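Local coordinates for glycoside hydrolase family protein (Novosphingobium sp. PP1Y, PDB 6Q2F) that probably hydrolyses terminal alpha-L-rhamnose from rhamnosylated compounds, acting as an alpha-L-rhamnosidase, at residues W58-N63 and I677-H682. Numbering follows the deposited sequence.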
loop_
_atom_site.group_PDB
_atom_site.type_symbol
_atom_site.label_atom_id
_atom_site.label_comp_id
_atom_site.label_asym_id
_atom_site.label_seq_id
_atom_site.Cartn_x
_atom_site.Cartn_y
_atom_site.Cartn_z
ATOM N N TRP A 58 -4.214 -15.417 -2.362
ATOM C CA TRP A 58 -2.841 -15.659 -2.734
ATOM C C TRP A 58 -2.498 -17.109 -2.398
ATOM O O TRP A 58 -3.001 -17.685 -1.425
ATOM C CB TRP A 58 -1.904 -14.684 -2.014
ATOM C CG TRP A 58 -1.851 -13.348 -2.711
ATOM C CD1 TRP A 58 -2.632 -12.946 -3.756
ATOM C CD2 TRP A 58 -0.947 -12.268 -2.448
ATOM N NE1 TRP A 58 -2.281 -11.678 -4.148
ATOM C CE2 TRP A 58 -1.247 -11.243 -3.368
ATOM C CE3 TRP A 58 0.101 -12.077 -1.542
ATOM C CZ2 TRP A 58 -0.560 -10.031 -3.386
ATOM C CZ3 TRP A 58 0.788 -10.872 -1.563
ATOM C CH2 TRP A 58 0.462 -9.870 -2.485
ATOM N N TRP A 59 -1.648 -17.709 -3.229
ATOM C CA TRP A 59 -1.434 -19.164 -3.207
ATOM C C TRP A 59 0.061 -19.434 -3.391
ATOM O O TRP A 59 0.534 -19.738 -4.487
ATOM C CB TRP A 59 -2.284 -19.819 -4.288
ATOM C CG TRP A 59 -2.284 -21.308 -4.341
ATOM C CD1 TRP A 59 -2.575 -22.190 -3.317
ATOM C CD2 TRP A 59 -2.106 -22.100 -5.513
ATOM N NE1 TRP A 59 -2.539 -23.484 -3.795
ATOM C CE2 TRP A 59 -2.252 -23.452 -5.138
ATOM C CE3 TRP A 59 -1.812 -21.797 -6.843
ATOM C CZ2 TRP A 59 -2.117 -24.492 -6.046
ATOM C CZ3 TRP A 59 -1.659 -22.833 -7.743
ATOM C CH2 TRP A 59 -1.822 -24.165 -7.343
ATOM N N HIS A 60 0.806 -19.312 -2.300
ATOM C CA HIS A 60 2.257 -19.408 -2.353
ATOM C C HIS A 60 2.704 -20.860 -2.434
ATOM O O HIS A 60 2.250 -21.701 -1.660
ATOM C CB HIS A 60 2.884 -18.751 -1.126
ATOM C CG HIS A 60 2.746 -17.261 -1.095
ATOM N ND1 HIS A 60 1.621 -16.627 -0.611
ATOM C CD2 HIS A 60 3.605 -16.281 -1.465
ATOM C CE1 HIS A 60 1.789 -15.318 -0.699
ATOM N NE2 HIS A 60 2.983 -15.083 -1.214
ATOM N N TRP A 61 3.598 -21.149 -3.372
ATOM C CA TRP A 61 4.305 -22.422 -3.428
ATOM C C TRP A 61 5.591 -22.271 -2.622
ATOM O O TRP A 61 6.499 -21.549 -3.032
ATOM C CB TRP A 61 4.612 -22.804 -4.876
ATOM C CG TRP A 61 3.430 -23.269 -5.668
ATOM C CD1 TRP A 61 2.134 -23.286 -5.275
ATOM C CD2 TRP A 61 3.458 -23.785 -7.004
ATOM N NE1 TRP A 61 1.337 -23.779 -6.282
ATOM C CE2 TRP A 61 2.136 -24.097 -7.355
ATOM C CE3 TRP A 61 4.479 -23.994 -7.946
ATOM C CZ2 TRP A 61 1.802 -24.642 -8.599
ATOM C CZ3 TRP A 61 4.150 -24.541 -9.159
ATOM C CH2 TRP A 61 2.816 -24.855 -9.481
HETATM N N MSE A 62 5.662 -22.937 -1.472
HETATM C CA MSE A 62 6.733 -22.693 -0.517
HETATM C C MSE A 62 7.996 -23.525 -0.812
HETATM O O MSE A 62 8.049 -24.701 -0.472
HETATM C CB MSE A 62 6.252 -22.983 0.914
HETATM C CG MSE A 62 5.135 -22.077 1.452
HETATM SE SE MSE A 62 5.424 -20.188 1.100
HETATM C CE MSE A 62 7.109 -20.102 2.082
ATOM N N ASN A 63 9.003 -22.910 -1.445
ATOM C CA ASN A 63 10.343 -23.496 -1.542
ATOM C C ASN A 63 10.314 -24.883 -2.190
ATOM O O ASN A 63 10.919 -25.832 -1.696
ATOM C CB ASN A 63 10.983 -23.549 -0.146
ATOM C CG ASN A 63 12.486 -23.789 -0.176
ATOM O OD1 ASN A 63 13.088 -24.033 0.870
ATOM N ND2 ASN A 63 13.104 -23.694 -1.359
ATOM N N ILE A 677 -7.264 -12.713 -0.313
ATOM C CA ILE A 677 -6.770 -13.122 0.969
ATOM C C ILE A 677 -5.350 -13.585 1.019
ATOM O O ILE A 677 -4.972 -14.447 0.323
ATOM C CB ILE A 677 -7.687 -14.165 1.612
ATOM C CG1 ILE A 677 -9.092 -13.626 1.704
ATOM C CG2 ILE A 677 -7.183 -14.555 2.977
ATOM C CD1 ILE A 677 -10.158 -14.668 1.649
ATOM N N HIS A 678 -4.601 -12.967 1.889
ATOM C CA HIS A 678 -3.244 -13.312 2.146
ATOM C C HIS A 678 -3.235 -14.200 3.373
ATOM O O HIS A 678 -3.433 -13.679 4.426
ATOM C CB HIS A 678 -2.501 -12.049 2.483
ATOM C CG HIS A 678 -1.045 -12.236 2.695
ATOM N ND1 HIS A 678 -0.530 -12.850 3.803
ATOM C CD2 HIS A 678 0.009 -11.886 1.939
ATOM C CE1 HIS A 678 0.775 -12.891 3.711
ATOM N NE2 HIS A 678 1.128 -12.308 2.591
ATOM N N THR A 679 -2.984 -15.501 3.283
ATOM C CA THR A 679 -2.781 -16.288 2.093
ATOM C C THR A 679 -3.303 -17.700 2.268
ATOM O O THR A 679 -3.717 -18.104 3.302
ATOM C CB THR A 679 -1.319 -16.614 1.755
ATOM O OG1 THR A 679 -0.463 -16.414 2.856
ATOM C CG2 THR A 679 -0.887 -15.975 0.605
ATOM N N SER A 680 -3.241 -18.431 1.186
ATOM C CA SER A 680 -3.605 -19.774 1.103
ATOM C C SER A 680 -2.383 -20.489 0.557
ATOM O O SER A 680 -2.281 -20.731 -0.604
ATOM C CB SER A 680 -4.786 -19.929 0.184
ATOM O OG SER A 680 -5.342 -21.177 0.280
ATOM N N VAL A 681 -1.449 -20.805 1.426
ATOM C CA VAL A 681 -0.260 -21.544 1.040
ATOM C C VAL A 681 -0.662 -22.893 0.446
ATOM O O VAL A 681 -1.601 -23.550 0.910
ATOM C CB VAL A 681 0.654 -21.691 2.270
ATOM C CG1 VAL A 681 1.580 -22.877 2.125
ATOM C CG2 VAL A 681 1.467 -20.421 2.477
ATOM N N HIS A 682 0.043 -23.299 -0.603
ATOM C CA HIS A 682 -0.218 -24.581 -1.248
ATOM C C HIS A 682 0.117 -25.738 -0.316
ATOM O O HIS A 682 1.195 -25.761 0.292
ATOM C CB HIS A 682 0.611 -24.693 -2.529
ATOM C CG HIS A 682 0.775 -26.093 -3.027
ATOM N ND1 HIS A 682 -0.297 -26.916 -3.298
ATOM C CD2 HIS A 682 1.887 -26.806 -3.333
ATOM C CE1 HIS A 682 0.146 -28.080 -3.738
ATOM N NE2 HIS A 682 1.466 -28.035 -3.774
HETATM O O HOH W 1 3.893 -25.061 -0.843
#
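Trp59, Trp61 and His682 gather into an aromatic cluster on the helix side of strand 56-62. The CB of His682 meets both indoles, lying 3.4 Å from Trp61 CD1 and 3.6 Å from Trp59 NE1, while its imidazole carries CD2 over one face of the Trp61 ring. Trp59 reaches this place with CG anti to its own nitrogen (chi1 -175°), which also sets the rim atom CD1 3.1 Å from Ser680 O, near the indole plane. The same carbonyl receives a CA-H...O contact from Trp59, almost straight at 167°.

The second cluster, of Trp58, His60 and His678, holds an offset edge-to-face pair, the edge of His60 toward the face of His678, planes at 62°, while Trp58 CE3 comes 3.5 Å from His678 CD2.

Backbone bonds knit the two segments in parallel fashion: Trp58 N to Ile677 O, Ser680 N to Trp58 O (2.7 Å) and His682 N to His60 O (2.9 Å), past a cis peptide between His678 and Thr679. A water then bridges Met62 N and His682 O.

Farther out, Asp74 OD2 accepts hydrogen bonds from both Trp59 NE1 and His682 ND1, and Thr67 N hydrogen-bonds to His682 NE2; Leu75 and Met78 of helix 68-81 pack on Trp59. A leucine in place of Trp59 would probably leave Asp74 OD2 without the indole N-H and open a gap beside His682. Trp58 NE1 is hydrogen-bonded to Gln87 OE1, and His678 ND1 to Gly698 O. Trp58 and His678 both touch Glu644, a sodium ligand, so the second cluster borders the metal site. The first and last of eight parallel strands, 56-62 and 674-677, close a (beta/alpha)8 (TIM) barrel, consistent with the catalytic domain of a glycoside hydrolase.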